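PDB 2PH5: homospermidine synthase from Legionella pneumophila subsp. pneumophila str. Philadelphia 1, which binds NAD and probably catalyses the NAD-dependent formation of the polyamine homospermidine. Local coordinates for residues G25-P30 with Q395-M400; L19-V24 with D54-Y59. One frame throughout, in Å; residues are numbered along the deposited sequence.

Interaction 1: residues G25-P30 with Q395-M400; sequences GQALMP and QVVASM. With NAD (nicotinamide-adenine-dinucleotide), chain C.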
loop_
_atom_site.group_PDB
_atom_site.type_symbol
_atom_site.label_atom_id
_atom_site.label_comp_id
_atom_site.label_asym_id
_atom_site.label_seq_id
_atom_site.Cartn_x
_atom_site.Cartn_y
_atom_site.Cartn_z
ATOM N N GLY A 25 22.674 -17.100 -1.153
ATOM C CA GLY A 25 23.460 -18.309 -1.318
ATOM C C GLY A 25 22.939 -19.303 -2.335
ATOM O O GLY A 25 23.707 -19.796 -3.159
ATOM N N GLN A 26 21.647 -19.613 -2.280
ATOM C CA GLN A 26 21.065 -20.556 -3.224
ATOM C C GLN A 26 21.130 -20.001 -4.635
ATOM O O GLN A 26 21.411 -20.731 -5.581
ATOM C CB GLN A 26 19.598 -20.847 -2.888
ATOM C CG GLN A 26 19.356 -21.371 -1.484
ATOM C CD GLN A 26 17.903 -21.745 -1.230
ATOM O OE1 GLN A 26 17.475 -21.855 -0.084
ATOM N NE2 GLN A 26 17.143 -21.954 -2.298
ATOM N N ALA A 27 20.876 -18.705 -4.776
ATOM C CA ALA A 27 20.887 -18.084 -6.095
ATOM C C ALA A 27 22.285 -17.941 -6.687
ATOM O O ALA A 27 22.432 -17.705 -7.883
ATOM C CB ALA A 27 20.208 -16.725 -6.032
ATOM N N LEU A 28 23.307 -18.081 -5.849
ATOM C CA LEU A 28 24.685 -17.945 -6.298
ATOM C C LEU A 28 25.189 -19.216 -6.973
ATOM O O LEU A 28 25.914 -19.155 -7.962
ATOM C CB LEU A 28 25.588 -17.628 -5.112
ATOM C CG LEU A 28 26.744 -16.641 -5.315
ATOM C CD1 LEU A 28 27.743 -16.821 -4.189
ATOM C CD2 LEU A 28 27.421 -16.856 -6.637
HETATM N N MSE A 29 24.792 -20.363 -6.433
HETATM C CA MSE A 29 25.216 -21.663 -6.943
HETATM C C MSE A 29 25.377 -21.747 -8.454
HETATM O O MSE A 29 26.461 -22.060 -8.952
HETATM C CB MSE A 29 24.252 -22.744 -6.475
HETATM C CG MSE A 29 24.397 -23.078 -5.020
HETATM SE SE MSE A 29 26.051 -23.997 -4.700
HETATM C CE MSE A 29 25.347 -25.781 -4.448
ATOM N N PRO A 30 24.302 -21.472 -9.207
ATOM C CA PRO A 30 24.356 -21.527 -10.668
ATOM C C PRO A 30 25.489 -20.711 -11.295
ATOM O O PRO A 30 26.170 -21.189 -12.203
ATOM C CB PRO A 30 22.985 -21.001 -11.075
ATOM C CG PRO A 30 22.117 -21.448 -9.952
ATOM C CD PRO A 30 22.945 -21.118 -8.754
ATOM N N GLN A 395 20.299 -10.062 -9.863
ATOM C CA GLN A 395 21.095 -8.851 -9.940
ATOM C C GLN A 395 22.099 -8.821 -8.792
ATOM O O GLN A 395 23.183 -8.245 -8.913
ATOM C CB GLN A 395 20.202 -7.611 -9.890
ATOM C CG GLN A 395 19.276 -7.469 -11.068
ATOM C CD GLN A 395 18.271 -6.342 -10.879
ATOM O OE1 GLN A 395 17.573 -6.285 -9.869
ATOM N NE2 GLN A 395 18.191 -5.443 -11.854
ATOM N N VAL A 396 21.751 -9.470 -7.685
ATOM C CA VAL A 396 22.631 -9.496 -6.526
ATOM C C VAL A 396 23.788 -10.466 -6.699
ATOM O O VAL A 396 24.933 -10.134 -6.387
ATOM C CB VAL A 396 21.870 -9.879 -5.250
ATOM C CG1 VAL A 396 22.742 -9.631 -4.036
ATOM C CG2 VAL A 396 20.572 -9.096 -5.168
ATOM N N VAL A 397 23.495 -11.662 -7.196
ATOM C CA VAL A 397 24.535 -12.661 -7.376
ATOM C C VAL A 397 25.407 -12.353 -8.590
ATOM O O VAL A 397 26.573 -12.761 -8.648
ATOM C CB VAL A 397 23.926 -14.101 -7.464
ATOM C CG1 VAL A 397 23.192 -14.419 -6.169
ATOM C CG2 VAL A 397 22.985 -14.230 -8.651
ATOM N N ALA A 398 24.859 -11.621 -9.556
ATOM C CA ALA A 398 25.645 -11.251 -10.728
ATOM C C ALA A 398 26.821 -10.404 -10.225
ATOM O O ALA A 398 27.972 -10.616 -10.616
ATOM C CB ALA A 398 24.788 -10.455 -11.715
ATOM N N SER A 399 26.520 -9.473 -9.324
ATOM C CA SER A 399 27.529 -8.594 -8.739
ATOM C C SER A 399 28.554 -9.371 -7.911
ATOM O O SER A 399 29.760 -9.116 -7.984
ATOM C CB SER A 399 26.851 -7.548 -7.853
ATOM O OG SER A 399 25.772 -6.945 -8.547
HETATM N N MSE A 400 28.065 -10.316 -7.119
HETATM C CA MSE A 400 28.941 -11.121 -6.285
HETATM C C MSE A 400 29.897 -11.997 -7.082
HETATM O O MSE A 400 31.098 -12.012 -6.810
HETATM C CB MSE A 400 28.116 -11.993 -5.352
HETATM C CG MSE A 400 27.251 -11.186 -4.424
HETATM SE SE MSE A 400 27.092 -12.059 -2.733
HETATM C CE MSE A 400 28.709 -11.363 -1.915
HETATM P PA NAD C . 18.731 -15.399 4.565
HETATM O O1A NAD C . 18.213 -15.080 5.941
HETATM O O2A NAD C . 17.755 -15.859 3.538
HETATM O O5B NAD C . 19.920 -16.499 4.642
HETATM C C5B NAD C . 20.976 -16.356 5.588
HETATM C C4B NAD C . 21.555 -17.753 5.880
HETATM O O4B NAD C . 22.562 -17.562 6.850
HETATM C C3B NAD C . 20.549 -18.752 6.463
HETATM O O3B NAD C . 20.521 -19.944 5.675
HETATM C C2B NAD C . 21.045 -19.006 7.859
HETATM O O2B NAD C . 20.795 -20.300 8.360
HETATM C C1B NAD C . 22.524 -18.624 7.780
HETATM N N9A NAD C . 23.121 -18.128 9.026
HETATM C C8A NAD C . 22.418 -17.417 10.014
HETATM N N7A NAD C . 22.841 -17.741 11.252
HETATM C C5A NAD C . 23.809 -18.672 11.092
HETATM C C6A NAD C . 24.598 -19.354 12.017
HETATM N N6A NAD C . 24.525 -19.167 13.336
HETATM N N1A NAD C . 25.512 -20.268 11.513
HETATM C C2A NAD C . 25.650 -20.509 10.161
HETATM N N3A NAD C . 24.889 -19.843 9.229
HETATM C C4A NAD C . 23.990 -18.943 9.725
HETATM O O3 NAD C . 19.383 -14.051 4.054
HETATM P PN NAD C . 20.197 -13.659 2.728
HETATM O O1N NAD C . 19.596 -12.410 2.203
HETATM O O2N NAD C . 20.251 -14.874 1.839
HETATM O O5D NAD C . 21.546 -13.392 3.514
HETATM C C5D NAD C . 22.759 -12.955 2.954
HETATM C C4D NAD C . 22.798 -11.464 3.217
HETATM O O4D NAD C . 23.018 -10.793 2.006
HETATM C C3D NAD C . 22.613 -10.419 4.298
HETATM O O3D NAD C . 23.804 -10.219 5.043
HETATM C C2D NAD C . 22.207 -9.202 3.485
HETATM O O2D NAD C . 22.444 -7.987 4.136
HETATM C C1D NAD C . 22.975 -9.389 2.183
HETATM N N1N NAD C . 22.328 -8.887 0.948
HETATM C C2N NAD C . 22.955 -7.935 0.175
HETATM C C3N NAD C . 22.305 -7.510 -1.004
HETATM C C7N NAD C . 22.914 -6.496 -1.910
HETATM O O7N NAD C . 22.213 -6.160 -3.040
HETATM N N7N NAD C . 24.086 -5.943 -1.681
HETATM C C4N NAD C . 21.035 -8.047 -1.387
HETATM C C5N NAD C . 20.427 -9.017 -0.562
HETATM C C6N NAD C . 21.056 -9.442 0.593
#

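Interaction 2: residues L19-V24 with D54-Y59; sequences LGFGCV and DVAQQY. With NAD (nicotinamide-adenine-dinucleotide), chain C.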
loop_
_atom_site.group_PDB
_atom_site.type_symbol
_atom_site.label_atom_id
_atom_site.label_comp_id
_atom_site.label_asym_id
_atom_site.label_seq_id
_atom_site.Cartn_x
_atom_site.Cartn_y
_atom_site.Cartn_z
ATOM N N LEU A 19 29.303 -19.906 3.603
ATOM C CA LEU A 19 28.541 -20.089 4.826
ATOM C C LEU A 19 27.245 -19.327 4.663
ATOM O O LEU A 19 27.235 -18.159 4.275
ATOM C CB LEU A 19 29.300 -19.608 6.071
ATOM C CG LEU A 19 29.280 -18.119 6.378
ATOM C CD1 LEU A 19 29.728 -17.878 7.808
ATOM C CD2 LEU A 19 30.168 -17.402 5.387
ATOM N N GLY A 20 26.151 -20.012 4.967
ATOM C CA GLY A 20 24.835 -19.437 4.807
ATOM C C GLY A 20 24.295 -20.008 3.511
ATOM O O GLY A 20 25.066 -20.224 2.577
ATOM N N PHE A 21 22.996 -20.280 3.447
ATOM C CA PHE A 21 22.413 -20.817 2.223
ATOM C C PHE A 21 20.968 -20.356 2.082
ATOM O O PHE A 21 20.058 -21.163 1.883
ATOM C CB PHE A 21 22.482 -22.350 2.218
ATOM C CG PHE A 21 22.520 -22.957 0.832
ATOM C CD1 PHE A 21 23.488 -22.560 -0.089
ATOM C CD2 PHE A 21 21.609 -23.949 0.461
ATOM C CE1 PHE A 21 23.552 -23.146 -1.364
ATOM C CE2 PHE A 21 21.665 -24.542 -0.811
ATOM C CZ PHE A 21 22.638 -24.141 -1.725
ATOM N N GLY A 22 20.768 -19.044 2.188
ATOM C CA GLY A 22 19.433 -18.487 2.070
ATOM C C GLY A 22 19.100 -18.009 0.666
ATOM O O GLY A 22 19.413 -18.670 -0.333
ATOM N N CYS A 23 18.463 -16.840 0.609
ATOM C CA CYS A 23 18.050 -16.204 -0.638
ATOM C C CYS A 23 19.234 -16.017 -1.588
ATOM O O CYS A 23 19.197 -16.457 -2.742
ATOM C CB CYS A 23 17.410 -14.845 -0.330
ATOM S SG CYS A 23 16.232 -14.864 1.069
ATOM N N VAL A 24 20.282 -15.362 -1.097
ATOM C CA VAL A 24 21.485 -15.103 -1.888
ATOM C C VAL A 24 22.297 -16.370 -2.197
ATOM O O VAL A 24 22.568 -16.675 -3.359
ATOM C CB VAL A 24 22.407 -14.082 -1.166
ATOM C CG1 VAL A 24 23.673 -13.849 -1.978
ATOM C CG2 VAL A 24 21.666 -12.770 -0.967
ATOM N N ASP A 54 16.141 -28.071 -3.147
ATOM C CA ASP A 54 17.136 -29.077 -3.473
ATOM C C ASP A 54 18.297 -28.556 -4.314
ATOM O O ASP A 54 18.887 -29.306 -5.093
ATOM C CB ASP A 54 16.454 -30.248 -4.191
ATOM C CG ASP A 54 15.559 -29.794 -5.332
ATOM O OD1 ASP A 54 16.084 -29.289 -6.349
ATOM O OD2 ASP A 54 14.323 -29.938 -5.211
ATOM N N VAL A 55 18.637 -27.283 -4.139
ATOM C CA VAL A 55 19.726 -26.675 -4.899
ATOM C C VAL A 55 21.051 -27.413 -4.666
ATOM O O VAL A 55 21.727 -27.815 -5.622
ATOM C CB VAL A 55 19.876 -25.167 -4.537
ATOM C CG1 VAL A 55 21.000 -24.524 -5.345
ATOM C CG2 VAL A 55 18.570 -24.459 -4.811
ATOM N N ALA A 56 21.412 -27.607 -3.403
ATOM C CA ALA A 56 22.642 -28.319 -3.083
ATOM C C ALA A 56 22.656 -29.724 -3.697
ATOM O O ALA A 56 23.671 -30.154 -4.243
ATOM C CB ALA A 56 22.817 -28.407 -1.578
ATOM N N GLN A 57 21.527 -30.426 -3.628
ATOM C CA GLN A 57 21.453 -31.778 -4.170
ATOM C C GLN A 57 21.572 -31.838 -5.692
ATOM O O GLN A 57 22.115 -32.799 -6.236
ATOM C CB GLN A 57 20.159 -32.472 -3.742
ATOM C CG GLN A 57 20.025 -32.705 -2.255
ATOM C CD GLN A 57 19.315 -31.566 -1.548
ATOM O OE1 GLN A 57 19.628 -30.391 -1.766
ATOM N NE2 GLN A 57 18.355 -31.909 -0.689
ATOM N N GLN A 58 21.068 -30.818 -6.376
ATOM C CA GLN A 58 21.130 -30.784 -7.828
ATOM C C GLN A 58 22.559 -30.620 -8.313
ATOM O O GLN A 58 22.940 -31.172 -9.345
ATOM C CB GLN A 58 20.273 -29.645 -8.372
ATOM C CG GLN A 58 18.796 -29.782 -8.040
ATOM C CD GLN A 58 18.082 -30.832 -8.876
ATOM O OE1 GLN A 58 16.898 -31.106 -8.663
ATOM N NE2 GLN A 58 18.794 -31.419 -9.837
ATOM N N TYR A 59 23.355 -29.865 -7.564
ATOM C CA TYR A 59 24.744 -29.646 -7.938
ATOM C C TYR A 59 25.680 -30.640 -7.266
ATOM O O TYR A 59 26.847 -30.759 -7.645
ATOM C CB TYR A 59 25.149 -28.210 -7.597
ATOM C CG TYR A 59 24.476 -27.184 -8.484
ATOM C CD1 TYR A 59 24.941 -26.944 -9.781
ATOM C CD2 TYR A 59 23.351 -26.478 -8.041
ATOM C CE1 TYR A 59 24.305 -26.030 -10.617
ATOM C CE2 TYR A 59 22.706 -25.564 -8.866
ATOM C CZ TYR A 59 23.192 -25.347 -10.155
ATOM O OH TYR A 59 22.551 -24.463 -10.989
HETATM P PA NAD C . 18.731 -15.399 4.565
HETATM O O1A NAD C . 18.213 -15.080 5.941
HETATM O O2A NAD C . 17.755 -15.859 3.538
HETATM O O5B NAD C . 19.920 -16.499 4.642
HETATM C C5B NAD C . 20.976 -16.356 5.588
HETATM C C4B NAD C . 21.555 -17.753 5.880
HETATM O O4B NAD C . 22.562 -17.562 6.850
HETATM C C3B NAD C . 20.549 -18.752 6.463
HETATM O O3B NAD C . 20.521 -19.944 5.675
HETATM C C2B NAD C . 21.045 -19.006 7.859
HETATM O O2B NAD C . 20.795 -20.300 8.360
HETATM C C1B NAD C . 22.524 -18.624 7.780
HETATM N N9A NAD C . 23.121 -18.128 9.026
HETATM C C8A NAD C . 22.418 -17.417 10.014
HETATM N N7A NAD C . 22.841 -17.741 11.252
HETATM C C5A NAD C . 23.809 -18.672 11.092
HETATM C C6A NAD C . 24.598 -19.354 12.017
HETATM N N6A NAD C . 24.525 -19.167 13.336
HETATM N N1A NAD C . 25.512 -20.268 11.513
HETATM C C2A NAD C . 25.650 -20.509 10.161
HETATM N N3A NAD C . 24.889 -19.843 9.229
HETATM C C4A NAD C . 23.990 -18.943 9.725
HETATM O O3 NAD C . 19.383 -14.051 4.054
HETATM P PN NAD C . 20.197 -13.659 2.728
HETATM O O1N NAD C . 19.596 -12.410 2.203
HETATM O O2N NAD C . 20.251 -14.874 1.839
HETATM O O5D NAD C . 21.546 -13.392 3.514
HETATM C C5D NAD C . 22.759 -12.955 2.954
HETATM C C4D NAD C . 22.798 -11.464 3.217
HETATM O O4D NAD C . 23.018 -10.793 2.006
HETATM C C3D NAD C . 22.613 -10.419 4.298
HETATM O O3D NAD C . 23.804 -10.219 5.043
HETATM C C2D NAD C . 22.207 -9.202 3.485
HETATM O O2D NAD C . 22.444 -7.987 4.136
HETATM C C1D NAD C . 22.975 -9.389 2.183
HETATM N N1N NAD C . 22.328 -8.887 0.948
HETATM C C2N NAD C . 22.955 -7.935 0.175
HETATM C C3N NAD C . 22.305 -7.510 -1.004
HETATM C C7N NAD C . 22.914 -6.496 -1.910
HETATM O O7N NAD C . 22.213 -6.160 -3.040
HETATM N N7N NAD C . 24.086 -5.943 -1.681
HETATM C C4N NAD C . 21.035 -8.047 -1.387
HETATM C C5N NAD C . 20.427 -9.017 -0.562
HETATM C C6N NAD C . 21.056 -9.442 0.593
#

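Interaction 1: residues G25-P30 with Q395-M400
Val397 of helix 391-408 pushes its side chain against the backbone and CB atoms of Ala27 and Leu28 on helix 23-35, and carries most of the contact from its own side. The two helices come close here: the CA atoms of Leu28 and Val397 are 5.4 Å apart. From its CB outward, Val397 first meets the carbonyl O of Ala27, at 3.9 Å. CG1 then passes over the peptide link between the two residues, 3.7 Å from Leu28 N, and reaches Ala27 CB at 3.8 Å and Leu28 CB at 4.1 Å. The other branch, CG2, lies 3.6 Å from Ala27 O. With chi1 at -61°, CG1 stands anti to the carbonyl carbon of Val397, and CG2 takes the more confined place between backbone N and carbonyl carbon. Leu31 of helix 23-35 also touches Val397, and Asn389 ND2 donates a hydrogen bond to Ala27 O, so this buried carbonyl has a polar partner besides the methyl group beside it.

One residue earlier, Val396 belongs to the NAD pocket. Its CG1, anti to the backbone N (chi1 -169°), comes within 3.5 Å of C4N of the nicotinamide ring, the carbon that carries hydride in NAD chemistry.

No hydrogen bond joins the two segments. Ala27 has only a methyl group and Leu28 meets Val397 through backbone and CB atoms, consistent with the short CA separation. The contact thus joins helix 23-35 of the Rossmann-type NAD-binding domain to helix 391-408 of the C-terminal part by apolar packing alone, Val397 lying on the former while Val396 touches the nicotinamide.

Interaction 2: residues L19-V24 with D54-Y59
The chain leaves its strand at Leu19, turns through Gly20, Phe21 and Gly22 and enters a helix at Cys23, while residues 55-59 form a short helix beside it; the closest CA atoms, those of Phe21 and Ala56, are 9.2 Å apart. The Phe21 ring spans this distance. CG is anti to the backbone N (chi1 -153°), which directs the ring's far end at the first turn of helix 55-59. There CZ lies 4.0 Å from Val55 CG1, which approaches the ring obliquely, and CE2 is 4.1 Å from Ala56 CB. The backbone N of Ala56 sits at the ring edge, near its plane. Met29 of helix 23-35 and Ile45 and Ala47 of strand 43-47 also touch Phe21, enclosing the ring in a buried apolar setting.

The backbone of the same turn serves NAD. Phe21 N makes a weak hydrogen bond to the ribose O3B. Cys23 N donates to O2A of one NAD phosphate at 3.2 Å. The second phosphate is held through its O2N, which accepts a bond from Val24 N at 3.0 Å with an N-H...O angle of 165°. Both phosphates thus meet amides of the first turn of helix 23-35, whose dipole would probably favour their negative charge. Gly22, at the N-cap, brings its CA within 3.3 Å of the ester oxygen O5B, so the cofactor sits directly against the glycine backbone.

Strand, glycine-rich turn and helix N terminus gripping a diphosphate through backbone amides, with Gly20, Gly22 and Gly25 spaced as GxGxxG, are typical of the dinucleotide-binding motif of the Rossmann fold.

From the N terminus, the chain runs through the glycine-rich turn 19-24 straight into 25-30, so both contacts start from one continuous strand-turn-helix unit. Interaction 2 closes first, about thirty residues on, when helix 55-59, which follows strand 43-47, packs beside the turn 19-24; it is local to the NAD-binding domain. Interaction 1 closes a much longer loop, its segments some 365 residues apart, as helix 391-408 returns from the C-terminal part to helix 23-35. The two loops cross, since 25-30 lies within the shorter loop and 395-400 beyond it. Met29 CG meets Val55 CG1 at 3.7 Å, linking the contacts directly, and both reach NAD: interaction 2 at the diphosphate and adenosine ribose, interaction 1 at the nicotinamide.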